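Local coordinates for beta-ketoacyl-[acyl-carrier-protein] synthase III (PDB 2X3E) that probably catalyses the first condensation of fatty acid synthesis, joining an acetyl group from acetyl-CoA to two carbons from malonyl-ACP, at residues L146-F157 with S208-K216; W239-H250 with I298-G309. The protein carries 1 engineered substitution. One frame throughout, in Å; residues are numbered along the deposited sequence.

Interaction 1 (146-157 with 208-216) and interaction 2 (239-250 with 298-309) lie on opposite sides of the chain's centre, their centres about 31 Å apart, and follow one another in sequence, with helix 215-237 leading from the first toward the second. Interaction 1 is partly buried: a turn and short helix meet an extended segment through aromatic and sulfur contacts plus one bridging water, with no direct hydrogen bond and 391 Å² of buried surface. Interaction 2 is a buried parallel strand pair (907 Å²), with nine direct hydrogen bonds between the segments, from backbone pairing and side chains at the strand starts. One end of each reaches the predicted active site: Phe157 and His250 both approach Asn280, though the contacts do not touch.

Interaction 1: L146-F157 with S208-K216; sequences LDPADRSTRALF and SNYFRMDGK
Leu146 and Tyr210 bring the two backbones closest, with Leu146 CA 5.3 Å from Tyr210 CA; the segments then diverge, Thr153 CA standing 7.9 Å from Arg212 CA. No direct hydrogen bond joins them. A water instead takes the N-H of Asp147 and donates to Thr153 OG1 and to Phe211 O, the last at 2.8 Å from the water oxygen. Tyr210 spreads its ring beneath the type I turn Asp147-Asp150: Asp147 CA lies 3.7 Å from the Tyr210 ring centroid and 13° off the normal, a CH-pi contact, and Pro148 CD packs 3.7 Å from Tyr210 CZ. With its CG anti to the backbone N (chi1 -175°), Asp147 runs its carboxylate along the ring and nearly parallel to it, while OD1 accepts from Ala149 N in an Asx turn. Asp150 OD1 caps the helix, gripped by both Thr153 N and Thr153 OG1. Thr153 CG2 meets the edge of the Phe211 ring. The rings of Phe211 and Phe157 are steeply inclined (77°), with Phe157 CE2 3.5 Å from Phe211 CE1, and Met213 SD reaches the Phe157 edge, 3.9 Å from Phe157 CE2, as a Met-aromatic contact. Phe142 packs on both phenylalanines, Phe157 touches Asn280 of the predicted active site, strand 192-195 flanks Phe211 and Met213, and helices 22-28 and 33-40 pack against helix 151-156.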
loop_
_atom_site.group_PDB
_atom_site.type_symbol
_atom_site.label_atom_id
_atom_site.label_comp_id
_atom_site.label_asym_id
_atom_site.label_seq_id
_atom_site.Cartn_x
_atom_site.Cartn_y
_atom_site.Cartn_z
ATOM N N LEU A 146 -4.394 -20.310 -3.961
ATOM C CA LEU A 146 -4.067 -21.576 -3.313
ATOM C C LEU A 146 -3.764 -22.656 -4.342
ATOM O O LEU A 146 -4.353 -22.681 -5.424
ATOM C CB LEU A 146 -5.212 -22.028 -2.405
ATOM C CG LEU A 146 -5.594 -21.049 -1.290
ATOM C CD1 LEU A 146 -6.683 -21.631 -0.388
ATOM C CD2 LEU A 146 -4.364 -20.643 -0.459
ATOM N N ASP A 147 -2.834 -23.540 -3.991
ATOM C CA ASP A 147 -2.577 -24.744 -4.761
ATOM C C ASP A 147 -3.825 -25.619 -4.668
ATOM O O ASP A 147 -4.230 -25.975 -3.563
ATOM C CB ASP A 147 -1.366 -25.478 -4.173
ATOM C CG ASP A 147 -0.945 -26.697 -4.983
ATOM O OD1 ASP A 147 -1.735 -27.221 -5.801
ATOM O OD2 ASP A 147 0.202 -27.139 -4.784
ATOM N N PRO A 148 -4.442 -25.958 -5.820
ATOM C CA PRO A 148 -5.629 -26.827 -5.827
ATOM C C PRO A 148 -5.448 -28.148 -5.082
ATOM O O PRO A 148 -6.419 -28.691 -4.558
ATOM C CB PRO A 148 -5.852 -27.109 -7.320
ATOM C CG PRO A 148 -5.245 -25.965 -8.017
ATOM C CD PRO A 148 -4.075 -25.536 -7.185
ATOM N N ALA A 149 -4.218 -28.656 -5.044
ATOM C CA ALA A 149 -3.926 -29.967 -4.463
ATOM C C ALA A 149 -3.538 -29.900 -2.985
ATOM O O ALA A 149 -3.320 -30.939 -2.362
ATOM C CB ALA A 149 -2.817 -30.633 -5.252
ATOM N N ASP A 150 -3.454 -28.694 -2.422
ATOM C CA ASP A 150 -2.976 -28.516 -1.052
ATOM C C ASP A 150 -4.126 -28.479 -0.042
ATOM O O ASP A 150 -4.827 -27.472 0.080
ATOM C CB ASP A 150 -2.148 -27.238 -0.933
ATOM C CG ASP A 150 -1.392 -27.163 0.374
ATOM O OD1 ASP A 150 -1.864 -26.482 1.307
ATOM O OD2 ASP A 150 -0.331 -27.828 0.474
ATOM N N ARG A 151 -4.291 -29.565 0.707
ATOM C CA ARG A 151 -5.409 -29.674 1.640
ATOM C C ARG A 151 -5.282 -28.761 2.864
ATOM O O ARG A 151 -6.293 -28.289 3.370
ATOM C CB ARG A 151 -5.624 -31.127 2.072
ATOM C CG ARG A 151 -4.563 -31.702 2.980
ATOM C CD ARG A 151 -4.865 -33.164 3.278
ATOM N NE ARG A 151 -3.841 -33.788 4.116
ATOM C CZ ARG A 151 -2.988 -34.740 3.730
ATOM N NH1 ARG A 151 -2.996 -35.226 2.490
ATOM N NH2 ARG A 151 -2.110 -35.219 4.605
ATOM N N SER A 152 -4.056 -28.511 3.327
ATOM C CA SER A 152 -3.833 -27.678 4.522
ATOM C C SER A 152 -4.272 -26.226 4.338
ATOM O O SER A 152 -4.985 -25.680 5.187
ATOM C CB SER A 152 -2.361 -27.705 4.949
ATOM O OG SER A 152 -1.982 -29.000 5.366
ATOM N N THR A 153 -3.836 -25.591 3.253
ATOM C CA THR A 153 -4.203 -24.194 3.006
ATOM C C THR A 153 -5.654 -24.051 2.552
ATOM O O THR A 153 -6.339 -23.114 2.956
ATOM C CB THR A 153 -3.277 -23.492 1.980
ATOM O OG1 THR A 153 -3.233 -24.245 0.763
ATOM C CG2 THR A 153 -1.871 -23.332 2.544
ATOM N N ARG A 154 -6.125 -24.970 1.715
ATOM C CA ARG A 154 -7.519 -24.932 1.266
ATOM C C ARG A 154 -8.514 -25.181 2.406
ATOM O O ARG A 154 -9.630 -24.665 2.378
ATOM C CB ARG A 154 -7.745 -25.912 0.117
ATOM C CG ARG A 154 -7.022 -25.487 -1.155
ATOM C CD ARG A 154 -7.474 -26.285 -2.344
ATOM N NE ARG A 154 -8.887 -26.045 -2.628
ATOM C CZ ARG A 154 -9.661 -26.847 -3.353
ATOM N NH1 ARG A 154 -9.177 -27.963 -3.889
ATOM N NH2 ARG A 154 -10.936 -26.531 -3.536
ATOM N N ALA A 155 -8.099 -25.951 3.412
ATOM C CA ALA A 155 -8.921 -26.163 4.607
ATOM C C ALA A 155 -9.032 -24.899 5.472
ATOM O O ALA A 155 -10.024 -24.717 6.176
ATOM C CB ALA A 155 -8.370 -27.322 5.433
ATOM N N LEU A 156 -8.029 -24.026 5.408
ATOM C CA LEU A 156 -7.931 -22.881 6.315
ATOM C C LEU A 156 -8.482 -21.582 5.717
ATOM O O LEU A 156 -9.222 -20.849 6.382
ATOM C CB LEU A 156 -6.464 -22.675 6.721
ATOM C CG LEU A 156 -6.109 -21.516 7.658
ATOM C CD1 LEU A 156 -6.860 -21.642 8.972
ATOM C CD2 LEU A 156 -4.598 -21.486 7.898
ATOM N N PHE A 157 -8.119 -21.298 4.469
ATOM C CA PHE A 157 -8.322 -19.967 3.901
ATOM C C PHE A 157 -9.660 -19.771 3.191
ATOM O O PHE A 157 -10.130 -20.635 2.457
ATOM C CB PHE A 157 -7.163 -19.584 2.962
ATOM C CG PHE A 157 -5.891 -19.268 3.689
ATOM C CD1 PHE A 157 -5.727 -18.046 4.318
ATOM C CD2 PHE A 157 -4.868 -20.201 3.768
ATOM C CE1 PHE A 157 -4.565 -17.753 5.012
ATOM C CE2 PHE A 157 -3.707 -19.914 4.455
ATOM C CZ PHE A 157 -3.551 -18.684 5.076
ATOM N N SER A 208 1.749 -20.380 -11.894
ATOM C CA SER A 208 1.577 -21.377 -10.835
ATOM C C SER A 208 2.172 -20.841 -9.529
ATOM O O SER A 208 2.760 -21.592 -8.745
ATOM C CB SER A 208 2.247 -22.697 -11.228
ATOM O OG SER A 208 1.761 -23.163 -12.476
ATOM N N ASN A 209 2.008 -19.536 -9.298
ATOM C CA ASN A 209 2.537 -18.889 -8.096
ATOM C C ASN A 209 1.549 -19.025 -6.932
ATOM O O ASN A 209 0.665 -18.181 -6.740
ATOM C CB ASN A 209 2.915 -17.420 -8.369
ATOM C CG ASN A 209 1.741 -16.569 -8.848
ATOM O OD1 ASN A 209 0.988 -16.967 -9.738
ATOM N ND2 ASN A 209 1.600 -15.378 -8.270
ATOM N N TYR A 210 1.695 -20.113 -6.179
ATOM C CA TYR A 210 0.752 -20.458 -5.121
ATOM C C TYR A 210 1.242 -20.015 -3.750
ATOM O O TYR A 210 2.448 -19.975 -3.485
ATOM C CB TYR A 210 0.506 -21.970 -5.078
ATOM C CG TYR A 210 -0.096 -22.572 -6.334
ATOM C CD1 TYR A 210 0.418 -23.745 -6.876
ATOM C CD2 TYR A 210 -1.183 -21.976 -6.973
ATOM C CE1 TYR A 210 -0.128 -24.315 -8.024
ATOM C CE2 TYR A 210 -1.738 -22.537 -8.123
ATOM C CZ TYR A 210 -1.202 -23.707 -8.642
ATOM O OH TYR A 210 -1.740 -24.274 -9.776
ATOM N N PHE A 211 0.292 -19.717 -2.870
ATOM C CA PHE A 211 0.610 -19.386 -1.488
ATOM C C PHE A 211 1.189 -20.612 -0.786
ATOM O O PHE A 211 0.670 -21.725 -0.936
ATOM C CB PHE A 211 -0.633 -18.913 -0.741
ATOM C CG PHE A 211 -0.398 -18.671 0.729
ATOM C CD1 PHE A 211 -0.830 -19.589 1.674
ATOM C CD2 PHE A 211 0.274 -17.534 1.160
ATOM C CE1 PHE A 211 -0.610 -19.373 3.025
ATOM C CE2 PHE A 211 0.497 -17.311 2.504
ATOM C CZ PHE A 211 0.061 -18.233 3.440
ATOM N N ARG A 212 2.271 -20.403 -0.040
ATOM C CA ARG A 212 2.831 -21.443 0.813
ATOM C C ARG A 212 3.080 -20.906 2.213
ATOM O O ARG A 212 3.369 -19.716 2.396
ATOM C CB ARG A 212 4.120 -22.025 0.221
ATOM C CG ARG A 212 5.291 -21.064 0.089
ATOM C CD ARG A 212 6.592 -21.845 -0.104
ATOM N NE ARG A 212 7.677 -21.020 -0.636
ATOM C CZ ARG A 212 8.412 -20.161 0.070
ATOM N NH1 ARG A 212 8.200 -19.972 1.370
ATOM N NH2 ARG A 212 9.380 -19.477 -0.538
ATOM N N MET A 213 2.955 -21.788 3.199
ATOM C CA MET A 213 3.256 -21.433 4.575
ATOM C C MET A 213 3.881 -22.593 5.334
ATOM O O MET A 213 3.522 -23.754 5.124
ATOM C CB MET A 213 1.996 -20.960 5.303
ATOM C CG MET A 213 0.916 -22.015 5.479
ATOM S SD MET A 213 -0.569 -21.346 6.258
ATOM C CE MET A 213 0.117 -20.555 7.713
ATOM N N ASP A 214 4.819 -22.247 6.212
ATOM C CA ASP A 214 5.401 -23.173 7.169
ATOM C C ASP A 214 4.493 -23.189 8.401
ATOM O O ASP A 214 4.692 -22.421 9.338
ATOM C CB ASP A 214 6.823 -22.708 7.524
ATOM C CG ASP A 214 7.597 -23.726 8.340
ATOM O OD1 ASP A 214 6.989 -24.462 9.150
ATOM O OD2 ASP A 214 8.832 -23.774 8.181
ATOM N N GLY A 215 3.492 -24.065 8.379
ATOM C CA GLY A 215 2.448 -24.099 9.403
ATOM C C GLY A 215 2.952 -24.212 10.831
ATOM O O GLY A 215 2.547 -23.435 11.703
ATOM N N LYS A 216 3.830 -25.184 11.075
ATOM C CA LYS A 216 4.404 -25.391 12.406
ATOM C C LYS A 216 5.125 -24.136 12.896
ATOM O O LYS A 216 4.846 -23.643 13.991
ATOM C CB LYS A 216 5.368 -26.580 12.400
ATOM C CG LYS A 216 5.883 -26.965 13.790
ATOM C CD LYS A 216 6.367 -28.411 13.844
ATOM C CE LYS A 216 6.513 -28.899 15.282
ATOM N NZ LYS A 216 6.602 -30.386 15.358
HETATM O O HOH W 1 -1.729 -23.030 -1.281
#

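Interaction 2: W239-H250 with I298-G309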
loop_
_atom_site.group_PDB
_atom_site.type_symbol
_atom_site.label_atom_id
_atom_site.label_comp_id
_atom_site.label_asym_id
_atom_site.label_seq_id
_atom_site.Cartn_x
_atom_site.Cartn_y
_atom_site.Cartn_z
ATOM N N TRP A 239 -4.488 -0.155 30.441
ATOM C CA TRP A 239 -5.456 -1.201 30.763
ATOM C C TRP A 239 -4.731 -2.454 31.223
ATOM O O TRP A 239 -3.645 -2.756 30.744
ATOM C CB TRP A 239 -6.304 -1.577 29.545
ATOM C CG TRP A 239 -7.164 -0.496 29.010
ATOM C CD1 TRP A 239 -7.525 0.662 29.635
ATOM C CD2 TRP A 239 -7.798 -0.477 27.729
ATOM N NE1 TRP A 239 -8.332 1.409 28.814
ATOM C CE2 TRP A 239 -8.521 0.730 27.640
ATOM C CE3 TRP A 239 -7.820 -1.364 26.643
ATOM C CZ2 TRP A 239 -9.260 1.077 26.508
ATOM C CZ3 TRP A 239 -8.549 -1.018 25.518
ATOM C CH2 TRP A 239 -9.266 0.192 25.461
ATOM N N GLN A 240 -5.338 -3.174 32.157
ATOM C CA GLN A 240 -4.920 -4.531 32.477
ATOM C C GLN A 240 -5.652 -5.459 31.517
ATOM O O GLN A 240 -6.645 -5.061 30.903
ATOM C CB GLN A 240 -5.285 -4.887 33.914
ATOM C CG GLN A 240 -4.601 -4.041 34.975
ATOM C CD GLN A 240 -5.037 -4.417 36.383
ATOM O OE1 GLN A 240 -5.333 -5.580 36.665
ATOM N NE2 GLN A 240 -5.070 -3.433 37.277
ATOM N N ALA A 241 -5.183 -6.694 31.391
ATOM C CA ALA A 241 -5.865 -7.670 30.538
ATOM C C ALA A 241 -7.331 -7.820 30.952
ATOM O O ALA A 241 -8.206 -7.891 30.097
ATOM C CB ALA A 241 -5.159 -9.019 30.575
ATOM N N SER A 242 -7.589 -7.833 32.261
ATOM C CA SER A 242 -8.955 -7.953 32.791
ATOM C C SER A 242 -9.884 -6.791 32.407
ATOM O O SER A 242 -11.102 -6.946 32.458
ATOM C CB SER A 242 -8.937 -8.115 34.316
ATOM O OG SER A 242 -8.372 -6.980 34.956
ATOM N N ASP A 243 -9.314 -5.640 32.036
ATOM C CA ASP A 243 -10.107 -4.471 31.617
ATOM C C ASP A 243 -10.637 -4.599 30.191
ATOM O O ASP A 243 -11.539 -3.857 29.798
ATOM C CB ASP A 243 -9.278 -3.184 31.688
ATOM C CG ASP A 243 -8.931 -2.768 33.102
ATOM O OD1 ASP A 243 -9.765 -2.935 34.020
ATOM O OD2 ASP A 243 -7.815 -2.232 33.282
ATOM N N LEU A 244 -10.059 -5.513 29.415
ATOM C CA LEU A 244 -10.483 -5.739 28.033
ATOM C C LEU A 244 -11.845 -6.422 27.981
ATOM O O LEU A 244 -12.035 -7.476 28.591
ATOM C CB LEU A 244 -9.488 -6.637 27.289
ATOM C CG LEU A 244 -8.490 -6.084 26.292
ATOM C CD1 LEU A 244 -7.821 -7.269 25.597
ATOM C CD2 LEU A 244 -9.147 -5.151 25.277
ATOM N N HIS A 245 -12.785 -5.827 27.255
ATOM C CA HIS A 245 -14.075 -6.461 27.001
ATOM C C HIS A 245 -14.008 -7.322 25.745
ATOM O O HIS A 245 -14.612 -8.394 25.695
ATOM C CB HIS A 245 -15.183 -5.414 26.829
ATOM C CG HIS A 245 -15.557 -4.709 28.096
ATOM N ND1 HIS A 245 -14.975 -3.523 28.487
ATOM C CD2 HIS A 245 -16.466 -5.016 29.051
ATOM C CE1 HIS A 245 -15.502 -3.132 29.633
ATOM N NE2 HIS A 245 -16.412 -4.021 29.998
ATOM N N HIS A 246 -13.289 -6.833 24.735
ATOM C CA HIS A 246 -13.261 -7.461 23.411
ATOM C C HIS A 246 -11.860 -7.520 22.822
ATOM O O HIS A 246 -11.199 -6.496 22.651
ATOM C CB HIS A 246 -14.162 -6.699 22.437
ATOM C CG HIS A 246 -15.522 -6.404 22.982
ATOM N ND1 HIS A 246 -16.433 -7.394 23.274
ATOM C CD2 HIS A 246 -16.127 -5.230 23.278
ATOM C CE1 HIS A 246 -17.538 -6.844 23.745
ATOM N NE2 HIS A 246 -17.379 -5.532 23.754
ATOM N N LEU A 247 -11.416 -8.731 22.513
ATOM C CA LEU A 247 -10.193 -8.946 21.761
ATOM C C LEU A 247 -10.585 -9.498 20.393
ATOM O O LEU A 247 -11.244 -10.543 20.307
ATOM C CB LEU A 247 -9.287 -9.940 22.478
ATOM C CG LEU A 247 -7.924 -10.195 21.821
ATOM C CD1 LEU A 247 -7.128 -8.908 21.665
ATOM C CD2 LEU A 247 -7.147 -11.230 22.641
ATOM N N VAL A 248 -10.199 -8.788 19.340
ATOM C CA VAL A 248 -10.526 -9.177 17.970
ATOM C C VAL A 248 -9.229 -9.419 17.198
ATOM O O VAL A 248 -8.664 -8.503 16.602
ATOM C CB VAL A 248 -11.369 -8.116 17.243
ATOM C CG1 VAL A 248 -11.922 -8.702 15.953
ATOM C CG2 VAL A 248 -12.499 -7.635 18.127
ATOM N N PRO A 249 -8.730 -10.656 17.240
ATOM C CA PRO A 249 -7.504 -10.991 16.536
ATOM C C PRO A 249 -7.732 -11.365 15.071
ATOM O O PRO A 249 -8.840 -11.748 14.672
ATOM C CB PRO A 249 -6.996 -12.204 17.310
ATOM C CG PRO A 249 -8.201 -12.830 17.828
ATOM C CD PRO A 249 -9.161 -11.744 18.133
ATOM N N HIS A 250 -6.673 -11.264 14.282
ATOM C CA HIS A 250 -6.646 -11.903 12.986
ATOM C C HIS A 250 -6.981 -13.376 13.200
ATOM O O HIS A 250 -6.395 -14.040 14.062
ATOM C CB HIS A 250 -5.266 -11.739 12.332
ATOM C CG HIS A 250 -4.997 -12.719 11.234
ATOM N ND1 HIS A 250 -5.868 -12.908 10.183
ATOM C CD2 HIS A 250 -3.960 -13.564 11.023
ATOM C CE1 HIS A 250 -5.380 -13.834 9.375
ATOM N NE2 HIS A 250 -4.222 -14.246 9.860
ATOM N N ILE A 298 -22.742 -9.010 20.532
ATOM C CA ILE A 298 -21.651 -9.281 21.465
ATOM C C ILE A 298 -20.941 -7.987 21.879
ATOM O O ILE A 298 -20.494 -7.854 23.018
ATOM C CB ILE A 298 -20.621 -10.257 20.834
ATOM C CG1 ILE A 298 -21.142 -11.692 20.900
ATOM C CG2 ILE A 298 -19.252 -10.149 21.516
ATOM C CD1 ILE A 298 -20.342 -12.664 20.064
ATOM N N LEU A 299 -20.866 -7.031 20.957
ATOM C CA LEU A 299 -20.052 -5.837 21.153
ATOM C C LEU A 299 -20.769 -4.799 22.006
ATOM O O LEU A 299 -21.883 -4.389 21.691
ATOM C CB LEU A 299 -19.673 -5.224 19.808
ATOM C CG LEU A 299 -18.961 -6.156 18.830
ATOM C CD1 LEU A 299 -18.621 -5.423 17.548
ATOM C CD2 LEU A 299 -17.711 -6.753 19.471
ATOM N N ARG A 300 -20.105 -4.373 23.077
ATOM C CA ARG A 300 -20.666 -3.435 24.042
ATOM C C ARG A 300 -20.387 -1.999 23.638
ATOM O O ARG A 300 -19.259 -1.670 23.286
ATOM C CB ARG A 300 -20.020 -3.634 25.412
ATOM C CG ARG A 300 -20.406 -4.885 26.154
ATOM C CD ARG A 300 -19.569 -5.006 27.429
ATOM N NE ARG A 300 -19.552 -3.762 28.209
ATOM C CZ ARG A 300 -20.294 -3.516 29.291
ATOM N NH1 ARG A 300 -21.144 -4.423 29.776
ATOM N NH2 ARG A 300 -20.182 -2.340 29.903
ATOM N N ASP A 301 -21.400 -1.142 23.739
ATOM C CA ASP A 301 -21.212 0.299 23.584
ATOM C C ASP A 301 -20.146 0.768 24.576
ATOM O O ASP A 301 -20.311 0.606 25.784
ATOM C CB ASP A 301 -22.517 1.061 23.878
ATOM C CG ASP A 301 -23.679 0.642 22.984
ATOM O OD1 ASP A 301 -23.446 0.187 21.848
ATOM O OD2 ASP A 301 -24.841 0.788 23.425
ATOM N N GLY A 302 -19.049 1.329 24.071
ATOM C CA GLY A 302 -17.982 1.850 24.930
ATOM C C GLY A 302 -17.067 0.797 25.544
ATOM O O GLY A 302 -16.215 1.121 26.376
ATOM N N GLY A 303 -17.225 -0.460 25.136
ATOM C CA GLY A 303 -16.395 -1.543 25.651
ATOM C C GLY A 303 -14.940 -1.387 25.238
ATOM O O GLY A 303 -14.639 -0.981 24.111
ATOM N N ASN A 304 -14.035 -1.695 26.161
ATOM C CA ASN A 304 -12.600 -1.663 25.868
ATOM C C ASN A 304 -12.244 -2.765 24.872
ATOM O O ASN A 304 -12.530 -3.938 25.114
ATOM C CB ASN A 304 -11.786 -1.838 27.151
ATOM C CG ASN A 304 -12.013 -0.717 28.146
ATOM O OD1 ASN A 304 -12.278 0.424 27.761
ATOM N ND2 ASN A 304 -11.907 -1.034 29.434
ATOM N N MET A 305 -11.624 -2.378 23.764
ATOM C CA MET A 305 -11.347 -3.293 22.661
ATOM C C MET A 305 -9.913 -3.161 22.148
ATOM O O MET A 305 -9.352 -2.062 22.091
ATOM C CB MET A 305 -12.326 -3.019 21.515
ATOM C CG MET A 305 -12.110 -3.858 20.255
ATOM S SD MET A 305 -13.319 -3.449 18.979
ATOM C CE MET A 305 -14.721 -4.417 19.533
ATOM N N VAL A 306 -9.332 -4.300 21.780
ATOM C CA VAL A 306 -8.075 -4.342 21.046
ATOM C C VAL A 306 -8.233 -5.215 19.799
ATOM O O VAL A 306 -8.784 -6.323 19.857
ATOM C CB VAL A 306 -6.921 -4.863 21.920
ATOM C CG1 VAL A 306 -5.648 -5.087 21.089
ATOM C CG2 VAL A 306 -6.651 -3.879 23.054
ATOM N N LEU A 307 -7.774 -4.675 18.676
ATOM C CA LEU A 307 -7.676 -5.408 17.432
ATOM C C LEU A 307 -6.207 -5.757 17.275
ATOM O O LEU A 307 -5.343 -4.922 17.524
ATOM C CB LEU A 307 -8.135 -4.552 16.250
ATOM C CG LEU A 307 -9.432 -3.767 16.424
ATOM C CD1 LEU A 307 -9.738 -2.949 15.163
ATOM C CD2 LEU A 307 -10.591 -4.690 16.754
ATOM N N THR A 308 -5.918 -6.978 16.856
ATOM C CA THR A 308 -4.530 -7.401 16.731
ATOM C C THR A 308 -4.315 -8.340 15.546
ATOM O O THR A 308 -5.166 -9.178 15.233
ATOM C CB THR A 308 -4.036 -8.041 18.046
ATOM O OG1 THR A 308 -2.627 -8.307 17.958
ATOM C CG2 THR A 308 -4.791 -9.322 18.349
ATOM N N GLY A 309 -3.169 -8.178 14.884
ATOM C CA GLY A 309 -2.812 -8.997 13.737
ATOM C C GLY A 309 -1.362 -9.440 13.741
ATOM O O GLY A 309 -0.509 -8.808 14.354
#
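Strands 246-249 and 304-309 run parallel, their axes 4.7 Å apart and 17° from alignment, pairing His246 with Met305 through Pro249 with Thr308. The backbone bonds alternate, from His246 N to Asn304 O through to His250 N to Thr308 O; Asn304 O also takes the N-H of His245. Asn304, opening strand 304-309, turns its CG beside the backbone N (chi1 -63°), which stacks its amide on the Trp239 indole, Asn304 CB 3.7 Å from the six-membered ring centroid. Its ND2 donates to Asp243 O at 2.9 Å; the oxygen lies in the amide plane, while ND2 sits above that carbonyl's plane. His245 ND1 accepts from Asn304 N at 3.1 Å, and its ring covers one face of the nearly parallel Arg300 guanidinium. The His246 ring is sandwiched between His245 CB and Leu299 CD2; a nearly straight bond (172°) from Arg300 N, 3.0 Å from His246 NE2 though well out of the ring plane, helps set its rotation and is consistent with an unprotonated NE2. On the sheet side carrying His246, Val248 and Met305, Val248 CB meets Leu307 CD2 at 3.5 Å, under helix 285-295; on the Leu247 and Val306 side, helix 215-237 covers Pro249 and Thr308, as in the layered alpha-beta-alpha-beta-alpha thiolase architecture. The strand ends at predicted active-site His250, whose ND1 bonds Ser285 OG, beside Asn280 and engineered Ala112.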